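Local structure of PcyX_EBK42635 (Marine metagenome, 5OWG) at residues 34-47 with 217-230. The protein probably reduces biliverdin to the pigment phycoerythrobilin in a four-electron, ferredoxin-dependent reaction. Numbering follows the deposited sequence.
Sequences EPGMERFNNEKLGW and GLPEEDIKLFCSDN
Phe40 and Phe226 meet in a T-shaped pair: the edge of Phe226 points at the face of Phe40, with the ring planes 80° apart. The CB of Phe226 lies over the middle of that face, 3.8 Å from the ring centroid of Phe40, in a CH-pi contact, while CB of Arg39 covers the opposite face. Phe226 reaches this place with CG anti to its backbone N (chi1 176°), which also brings its own ring face under CZ2 of Trp47; Trp47 CZ2 and Phe226 CG are 3.7 Å apart, the two rings set obliquely. CD1 of Leu218 sits over a face of the same six-membered ring of Trp47, in a CH-pi contact, and CB of Asp222 comes up at its edge near CZ3. Leu45 CD1 meets Pro219 CD at 3.8 Å, closing this end.

At the C-terminal end of helix 220-229 the contact turns polar. Asn230 uses both ends of its buried amide. Its ND2 gives a fairly straight bond to Pro35 O (3.1 Å) and another to Glu34 OE1 (3.2 Å), while Glu34 OE2 pairs with Arg59. Its OD1 takes a bond from Arg39 NH2 at 2.9 Å, lying in the guanidinium plane, although the amide itself is turned 70° from that plane. Arg39 NE bonds to Gly36 O in its own loop, also in the guanidinium plane, and the two bonds together limit the group's rotation; its pairing with Asp229 is long. Beside the amide, the bent chain of Met37 lays CE against Asn230 CB and brings SD to the edge of Phe226, a Met-aromatic contact.

The loop linking neighbouring antiparallel strands 30-32 and 47-53 of the central sheet thus packs against helix 220-229 through an aromatic cluster and an amide held by three bonds; the positive charge of Arg39 may also ease, at longer range, that of Asp229 near the helix end.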
ATOM      1  N   GLU A  34      -6.468  -7.187  10.560  1.00 41.78           N
ATOM      2  CA  GLU A  34      -7.079  -5.894  10.843  1.00 49.27           C
ATOM      3  C   GLU A  34      -8.595  -6.045  10.921  1.00 41.05           C
ATOM      4  O   GLU A  34      -9.192  -6.686  10.051  1.00 44.06           O
ATOM      5  CB  GLU A  34      -6.710  -4.873   9.769  1.00 50.97           C
ATOM      6  CG  GLU A  34      -7.215  -3.468  10.066  1.00 44.31           C
ATOM      7  CD  GLU A  34      -6.781  -2.454   9.023  1.00 54.21           C
ATOM      8  OE1 GLU A  34      -7.290  -2.513   7.885  1.00 48.57           O
ATOM      9  OE2 GLU A  34      -5.927  -1.601   9.342  1.00 58.44           O
ATOM     10  N   PRO A  35      -9.248  -5.481  11.938  1.00 48.12           N
ATOM     11  CA  PRO A  35     -10.709  -5.601  12.032  1.00 47.69           C
ATOM     12  C   PRO A  35     -11.398  -5.107  10.768  1.00 42.46           C
ATOM     13  O   PRO A  35     -11.110  -4.017  10.266  1.00 42.92           O
ATOM     14  CB  PRO A  35     -11.056  -4.728  13.243  1.00 56.28           C
ATOM     15  CG  PRO A  35      -9.822  -4.692  14.055  1.00 61.56           C
ATOM     16  CD  PRO A  35      -8.682  -4.750  13.086  1.00 54.11           C
ATOM     17  N   GLY A  36     -12.324  -5.919  10.255  1.00 47.06           N
ATOM     18  CA  GLY A  36     -13.100  -5.587   9.084  1.00 42.97           C
ATOM     19  C   GLY A  36     -12.557  -6.156   7.787  1.00 52.45           C
ATOM     20  O   GLY A  36     -13.327  -6.353   6.838  1.00 40.40           O
ATOM     21  N   MET A  37     -11.251  -6.429   7.722  1.00 40.47           N
ATOM     22  CA  MET A  37     -10.644  -6.863   6.471  1.00 40.20           C
ATOM     23  C   MET A  37     -11.102  -8.252   6.049  1.00 43.38           C
ATOM     24  O   MET A  37     -11.022  -8.578   4.859  1.00 44.48           O
ATOM     25  CB  MET A  37      -9.119  -6.845   6.587  1.00 38.66           C
ATOM     26  CG  MET A  37      -8.406  -6.875   5.242  1.00 31.88           C
ATOM     27  SD  MET A  37      -8.560  -5.314   4.357  1.00 49.78           S
ATOM     28  CE  MET A  37      -7.478  -4.259   5.323  1.00 53.21           C
ATOM     29  N   GLU A  38     -11.577  -9.078   6.986  1.00 46.36           N
ATOM     30  CA  GLU A  38     -12.062 -10.403   6.614  1.00 45.22           C
ATOM     31  C   GLU A  38     -13.165 -10.327   5.569  1.00 50.79           C
ATOM     32  O   GLU A  38     -13.401 -11.310   4.859  1.00 56.38           O
ATOM     33  CB  GLU A  38     -12.558 -11.159   7.852  1.00 44.66           C
ATOM     34  CG  GLU A  38     -13.892 -10.678   8.423  1.00 65.61           C
ATOM     35  CD  GLU A  38     -13.813  -9.289   9.026  1.00 63.68           C
ATOM     36  OE1 GLU A  38     -12.699  -8.862   9.396  1.00 53.11           O
ATOM     37  OE2 GLU A  38     -14.865  -8.624   9.133  1.00 60.70           O
ATOM     38  N   ARG A  39     -13.841  -9.182   5.457  1.00 48.42           N
ATOM     39  CA  ARG A  39     -14.883  -9.005   4.455  1.00 60.94           C
ATOM     40  C   ARG A  39     -14.321  -8.822   3.052  1.00 59.03           C
ATOM     41  O   ARG A  39     -15.102  -8.749   2.098  1.00 50.21           O
ATOM     42  CB  ARG A  39     -15.750  -7.794   4.808  1.00 47.93           C
ATOM     43  CG  ARG A  39     -16.299  -7.801   6.225  1.00 39.23           C
ATOM     44  CD  ARG A  39     -16.912  -6.457   6.579  1.00 47.30           C
ATOM     45  NE  ARG A  39     -15.924  -5.380   6.569  1.00 43.47           N
ATOM     46  CZ  ARG A  39     -16.219  -4.087   6.672  1.00 48.55           C
ATOM     47  NH1 ARG A  39     -17.481  -3.694   6.789  1.00 38.45           N
ATOM     48  NH2 ARG A  39     -15.249  -3.182   6.654  1.00 47.18           N
ATOM     49  N   PHE A  40     -12.994  -8.735   2.901  1.00 47.95           N
ATOM     50  CA  PHE A  40     -12.387  -8.427   1.611  1.00 47.75           C
ATOM     51  C   PHE A  40     -11.281  -9.409   1.240  1.00 40.86           C
ATOM     52  O   PHE A  40     -10.426  -9.083   0.408  1.00 55.72           O
ATOM     53  CB  PHE A  40     -11.850  -6.995   1.610  1.00 43.72           C
ATOM     54  CG  PHE A  40     -12.824  -5.991   2.150  1.00 50.87           C
ATOM     55  CD1 PHE A  40     -14.054  -5.806   1.539  1.00 45.52           C
ATOM     56  CD2 PHE A  40     -12.517  -5.236   3.270  1.00 49.16           C
ATOM     57  CE1 PHE A  40     -14.958  -4.887   2.034  1.00 53.58           C
ATOM     58  CE2 PHE A  40     -13.418  -4.313   3.769  1.00 42.39           C
ATOM     59  CZ  PHE A  40     -14.639  -4.139   3.151  1.00 48.34           C
ATOM     60  N   ASN A  41     -11.269 -10.591   1.846  1.00 49.50           N
ATOM     61  CA  ASN A  41     -10.444 -11.710   1.397  1.00 53.54           C
ATOM     62  C   ASN A  41     -11.409 -12.769   0.869  1.00 67.23           C
ATOM     63  O   ASN A  41     -11.806 -13.686   1.590  1.00 58.62           O
ATOM     64  CB  ASN A  41      -9.564 -12.251   2.521  1.00 51.30           C
ATOM     65  CG  ASN A  41      -8.352 -11.376   2.787  1.00 47.43           C
ATOM     66  OD1 ASN A  41      -7.362 -11.426   2.055  1.00 44.05           O
ATOM     67  ND2 ASN A  41      -8.421 -10.572   3.840  1.00 47.26           N
ATOM     68  N   ASN A  42     -11.789 -12.628  -0.399  1.00 56.77           N
ATOM     69  CA  ASN A  42     -12.794 -13.479  -1.028  1.00 71.37           C
ATOM     70  C   ASN A  42     -12.131 -14.216  -2.183  1.00 66.19           C
ATOM     71  O   ASN A  42     -11.727 -13.594  -3.172  1.00 50.11           O
ATOM     72  CB  ASN A  42     -13.984 -12.646  -1.508  1.00 66.24           C
ATOM     73  CG  ASN A  42     -15.187 -13.495  -1.871  1.00 62.96           C
ATOM     74  OD1 ASN A  42     -15.055 -14.546  -2.498  1.00 69.94           O
ATOM     75  ND2 ASN A  42     -16.373 -13.041  -1.474  1.00 68.06           N
ATOM     76  N   GLU A  43     -12.015 -15.541  -2.056  1.00 73.04           N
ATOM     77  CA  GLU A  43     -11.333 -16.327  -3.077  1.00 79.17           C
ATOM     78  C   GLU A  43     -12.049 -16.256  -4.420  1.00 63.66           C
ATOM     79  O   GLU A  43     -11.403 -16.334  -5.471  1.00 68.41           O
ATOM     80  CB  GLU A  43     -11.214 -17.783  -2.625  1.00 89.84           C
ATOM     81  CG  GLU A  43     -10.546 -17.962  -1.275  1.00 94.26           C
ATOM     82  CD  GLU A  43     -10.361 -19.423  -0.918  1.00 98.67           C
ATOM     83  OE1 GLU A  43     -10.697 -20.285  -1.758  1.00111.05           O
ATOM     84  OE2 GLU A  43      -9.882 -19.709   0.198  1.00 92.71           O
ATOM     85  N   LYS A  44     -13.376 -16.108  -4.412  1.00 60.03           N
ATOM     86  CA  LYS A  44     -14.121 -16.123  -5.666  1.00 80.22           C
ATOM     87  C   LYS A  44     -13.897 -14.848  -6.469  1.00 73.70           C
ATOM     88  O   LYS A  44     -13.918 -14.887  -7.704  1.00 67.07           O
ATOM     89  CB  LYS A  44     -15.613 -16.324  -5.399  1.00 86.24           C
ATOM     90  CG  LYS A  44     -16.058 -17.730  -4.942  1.00 84.17           C
ATOM     91  CD  LYS A  44     -14.961 -18.802  -4.892  1.00 87.52           C
ATOM     92  CE  LYS A  44     -14.646 -19.397  -6.262  1.00 93.71           C
ATOM     93  NZ  LYS A  44     -13.749 -20.579  -6.152  1.00 92.57           N
ATOM     94  N   LEU A  45     -13.686 -13.721  -5.797  1.00 66.61           N
ATOM     95  CA  LEU A  45     -13.399 -12.459  -6.464  1.00 61.59           C
ATOM     96  C   LEU A  45     -11.907 -12.220  -6.647  1.00 45.74           C
ATOM     97  O   LEU A  45     -11.512 -11.121  -7.052  1.00 40.32           O
ATOM     98  CB  LEU A  45     -14.013 -11.301  -5.673  1.00 46.08           C
ATOM     99  CG  LEU A  45     -15.529 -11.374  -5.478  1.00 58.56           C
ATOM    100  CD1 LEU A  45     -15.967 -10.450  -4.353  1.00 66.32           C
ATOM    101  CD2 LEU A  45     -16.250 -11.028  -6.770  1.00 53.45           C
ATOM    102  N   GLY A  46     -11.078 -13.219  -6.365  1.00 52.91           N
ATOM    103  CA  GLY A  46      -9.635 -13.022  -6.433  1.00 60.79           C
ATOM    104  C   GLY A  46      -9.161 -11.840  -5.622  1.00 48.25           C
ATOM    105  O   GLY A  46      -8.225 -11.138  -6.029  1.00 48.37           O
ATOM    106  N   TRP A  47      -9.789 -11.598  -4.474  1.00 54.28           N
ATOM    107  CA  TRP A  47      -9.468 -10.464  -3.619  1.00 64.17           C
ATOM    108  C   TRP A  47      -8.667 -10.961  -2.423  1.00 43.55           C
ATOM    109  O   TRP A  47      -9.148 -11.801  -1.655  1.00 49.61           O
ATOM    110  CB  TRP A  47     -10.745  -9.763  -3.154  1.00 63.61           C
ATOM    111  CG  TRP A  47     -10.619  -8.278  -2.924  1.00 47.07           C
ATOM    112  CD1 TRP A  47      -9.500  -7.508  -3.076  1.00 39.44           C
ATOM    113  CD2 TRP A  47     -11.661  -7.389  -2.499  1.00 46.87           C
ATOM    114  NE1 TRP A  47      -9.785  -6.195  -2.778  1.00 37.68           N
ATOM    115  CE2 TRP A  47     -11.104  -6.097  -2.418  1.00 53.54           C
ATOM    116  CE3 TRP A  47     -13.013  -7.561  -2.182  1.00 54.79           C
ATOM    117  CZ2 TRP A  47     -11.848  -4.985  -2.032  1.00 53.83           C
ATOM    118  CZ3 TRP A  47     -13.752  -6.455  -1.799  1.00 61.02           C
ATOM    119  CH2 TRP A  47     -13.167  -5.184  -1.727  1.00 62.00           C
ATOM    120  N   GLY A 217     -14.499  -5.517 -11.279  1.00 73.10           N
ATOM    121  CA  GLY A 217     -15.685  -6.321 -11.064  1.00 58.38           C
ATOM    122  C   GLY A 217     -16.017  -6.581  -9.613  1.00 71.56           C
ATOM    123  O   GLY A 217     -16.619  -7.613  -9.299  1.00 60.93           O
ATOM    124  N   LEU A 218     -15.642  -5.670  -8.707  1.00 73.45           N
ATOM    125  CA  LEU A 218     -15.957  -5.882  -7.303  1.00 62.19           C
ATOM    126  C   LEU A 218     -17.339  -5.324  -6.975  1.00 64.43           C
ATOM    127  O   LEU A 218     -17.758  -4.314  -7.550  1.00 65.64           O
ATOM    128  CB  LEU A 218     -14.912  -5.214  -6.415  1.00 65.23           C
ATOM    129  CG  LEU A 218     -13.467  -5.654  -6.665  1.00 56.48           C
ATOM    130  CD1 LEU A 218     -12.500  -4.797  -5.868  1.00 50.45           C
ATOM    131  CD2 LEU A 218     -13.282  -7.128  -6.323  1.00 38.85           C
ATOM    132  N   PRO A 219     -18.072  -5.965  -6.063  1.00 67.67           N
ATOM    133  CA  PRO A 219     -19.402  -5.458  -5.702  1.00 68.18           C
ATOM    134  C   PRO A 219     -19.350  -3.992  -5.295  1.00 70.53           C
ATOM    135  O   PRO A 219     -18.417  -3.544  -4.628  1.00 58.01           O
ATOM    136  CB  PRO A 219     -19.814  -6.353  -4.529  1.00 66.72           C
ATOM    137  CG  PRO A 219     -19.052  -7.612  -4.728  1.00 66.82           C
ATOM    138  CD  PRO A 219     -17.749  -7.215  -5.354  1.00 69.77           C
ATOM    139  N   GLU A 220     -20.374  -3.240  -5.706  1.00 71.67           N
ATOM    140  CA  GLU A 220     -20.440  -1.829  -5.339  1.00 78.00           C
ATOM    141  C   GLU A 220     -20.456  -1.655  -3.825  1.00 67.57           C
ATOM    142  O   GLU A 220     -19.793  -0.760  -3.289  1.00 53.40           O
ATOM    143  CB  GLU A 220     -21.676  -1.177  -5.960  1.00 71.09           C
ATOM    144  CG  GLU A 220     -21.359  -0.169  -7.052  1.00 87.98           C
ATOM    145  CD  GLU A 220     -22.583   0.603  -7.504  1.00100.93           C
ATOM    146  OE1 GLU A 220     -23.653   0.448  -6.877  1.00 93.31           O
ATOM    147  OE2 GLU A 220     -22.477   1.366  -8.487  1.00105.41           O
ATOM    148  N   GLU A 221     -21.205  -2.505  -3.120  1.00 57.28           N
ATOM    149  CA  GLU A 221     -21.300  -2.376  -1.669  1.00 57.27           C
ATOM    150  C   GLU A 221     -19.947  -2.615  -1.009  1.00 58.15           C
ATOM    151  O   GLU A 221     -19.536  -1.858  -0.122  1.00 51.00           O
ATOM    152  CB  GLU A 221     -22.357  -3.338  -1.114  1.00 52.75           C
ATOM    153  CG  GLU A 221     -22.226  -4.800  -1.537  1.00 73.27           C
ATOM    154  CD  GLU A 221     -22.918  -5.099  -2.854  1.00 75.34           C
ATOM    155  OE1 GLU A 221     -23.224  -4.142  -3.598  1.00 68.85           O
ATOM    156  OE2 GLU A 221     -23.162  -6.289  -3.147  1.00 77.60           O
ATOM    157  N   ASP A 222     -19.235  -3.661  -1.433  1.00 61.53           N
ATOM    158  CA  ASP A 222     -17.909  -3.920  -0.882  1.00 66.89           C
ATOM    159  C   ASP A 222     -16.959  -2.767  -1.179  1.00 58.37           C
ATOM    160  O   ASP A 222     -16.145  -2.389  -0.329  1.00 54.26           O
ATOM    161  CB  ASP A 222     -17.353  -5.230  -1.442  1.00 64.75           C
ATOM    162  CG  ASP A 222     -18.148  -6.443  -1.001  1.00 70.99           C
ATOM    163  OD1 ASP A 222     -19.178  -6.267  -0.319  1.00 77.08           O
ATOM    164  OD2 ASP A 222     -17.739  -7.574  -1.337  1.00 78.45           O
ATOM    165  N   ILE A 223     -17.049  -2.196  -2.382  1.00 45.14           N
ATOM    166  CA  ILE A 223     -16.189  -1.071  -2.755  1.00 45.70           C
ATOM    167  C   ILE A 223     -16.331   0.060  -1.742  1.00 54.78           C
ATOM    168  O   ILE A 223     -15.349   0.508  -1.139  1.00 57.77           O
ATOM    169  CB  ILE A 223     -16.517  -0.595  -4.181  1.00 52.05           C
ATOM    170  CG1 ILE A 223     -16.052  -1.634  -5.203  1.00 58.35           C
ATOM    171  CG2 ILE A 223     -15.851   0.746  -4.477  1.00 64.63           C
ATOM    172  CD1 ILE A 223     -16.596  -1.420  -6.602  1.00 66.19           C
ATOM    173  N   LYS A 224     -17.562   0.540  -1.541  1.00 51.58           N
ATOM    174  CA  LYS A 224     -17.777   1.623  -0.585  1.00 52.62           C
ATOM    175  C   LYS A 224     -17.389   1.198   0.826  1.00 48.00           C
ATOM    176  O   LYS A 224     -16.898   2.019   1.610  1.00 46.74           O
ATOM    177  CB  LYS A 224     -19.235   2.087  -0.630  1.00 49.08           C
ATOM    178  CG  LYS A 224     -19.659   2.959   0.550  1.00 57.32           C
ATOM    179  CD  LYS A 224     -18.809   4.211   0.702  1.00 71.26           C
ATOM    180  CE  LYS A 224     -19.027   4.848   2.069  1.00 85.06           C
ATOM    181  NZ  LYS A 224     -18.167   6.044   2.293  1.00 93.02           N
ATOM    182  N   LEU A 225     -17.605  -0.072   1.164  1.00 47.20           N
ATOM    183  CA  LEU A 225     -17.178  -0.591   2.460  1.00 54.01           C
ATOM    184  C   LEU A 225     -15.656  -0.573   2.578  1.00 62.27           C
ATOM    185  O   LEU A 225     -15.102  -0.076   3.567  1.00 47.76           O
ATOM    186  CB  LEU A 225     -17.717  -2.010   2.642  1.00 52.81           C
ATOM    187  CG  LEU A 225     -18.345  -2.434   3.970  1.00 64.02           C
ATOM    188  CD1 LEU A 225     -19.459  -1.501   4.403  1.00 54.11           C
ATOM    189  CD2 LEU A 225     -18.887  -3.845   3.821  1.00 54.47           C
ATOM    190  N   PHE A 226     -14.966  -1.108   1.568  1.00 54.14           N
ATOM    191  CA  PHE A 226     -13.509  -1.203   1.601  1.00 56.36           C
ATOM    192  C   PHE A 226     -12.855   0.176   1.551  1.00 55.98           C
ATOM    193  O   PHE A 226     -11.947   0.473   2.337  1.00 39.07           O
ATOM    194  CB  PHE A 226     -13.040  -2.073   0.433  1.00 47.97           C
ATOM    195  CG  PHE A 226     -11.550  -2.177   0.300  1.00 46.89           C
ATOM    196  CD1 PHE A 226     -10.828  -3.047   1.098  1.00 44.85           C
ATOM    197  CD2 PHE A 226     -10.874  -1.425  -0.647  1.00 47.30           C
ATOM    198  CE1 PHE A 226      -9.455  -3.152   0.967  1.00 45.25           C
ATOM    199  CE2 PHE A 226      -9.504  -1.526  -0.783  1.00 47.94           C
ATOM    200  CZ  PHE A 226      -8.793  -2.390   0.024  1.00 44.25           C
ATOM    201  N   CYS A 227     -13.300   1.033   0.628  1.00 49.61           N
ATOM    202  CA  CYS A 227     -12.647   2.324   0.433  1.00 41.46           C
ATOM    203  C   CYS A 227     -12.725   3.206   1.673  1.00 61.50           C
ATOM    204  O   CYS A 227     -11.848   4.052   1.887  1.00 63.87           O
ATOM    205  CB  CYS A 227     -13.267   3.047  -0.764  1.00 42.17           C
ATOM    206  SG  CYS A 227     -12.831   2.339  -2.366  1.00 60.77           S
ATOM    207  N   SER A 228     -13.755   3.031   2.500  1.00 55.10           N
ATOM    208  CA  SER A 228     -13.977   3.926   3.630  1.00 58.95           C
ATOM    209  C   SER A 228     -13.383   3.416   4.936  1.00 44.18           C
ATOM    210  O   SER A 228     -13.020   4.226   5.796  1.00 50.18           O
ATOM    211  CB  SER A 228     -15.480   4.157   3.825  1.00 56.96           C
ATOM    212  OG  SER A 228     -16.146   2.949   4.147  1.00 59.84           O
ATOM    213  N   ASP A 229     -13.270   2.097   5.113  1.00 43.70           N
ATOM    214  CA  ASP A 229     -12.931   1.519   6.406  1.00 46.25           C
ATOM    215  C   ASP A 229     -11.614   0.756   6.438  1.00 45.33           C
ATOM    216  O   ASP A 229     -11.007   0.669   7.510  1.00 38.11           O
ATOM    217  CB  ASP A 229     -14.043   0.563   6.866  1.00 45.94           C
ATOM    218  CG  ASP A 229     -15.383   1.250   6.989  1.00 60.59           C
ATOM    219  OD1 ASP A 229     -15.446   2.482   6.799  1.00 59.70           O
ATOM    220  OD2 ASP A 229     -16.378   0.553   7.275  1.00 48.93           O
ATOM    221  N   ASN A 230     -11.155   0.205   5.311  1.00 44.07           N
ATOM    222  CA  ASN A 230     -10.013  -0.701   5.332  1.00 40.88           C
ATOM    223  C   ASN A 230      -9.002  -0.389   4.235  1.00 36.32           C
ATOM    224  O   ASN A 230      -8.234  -1.276   3.843  1.00 47.11           O
ATOM    225  CB  ASN A 230     -10.486  -2.152   5.195  1.00 36.55           C
ATOM    226  CG  ASN A 230     -11.168  -2.661   6.446  1.00 54.92           C
ATOM    227  OD1 ASN A 230     -12.396  -2.643   6.547  1.00 45.11           O
ATOM    228  ND2 ASN A 230     -10.374  -3.114   7.412  1.00 40.66           N
TER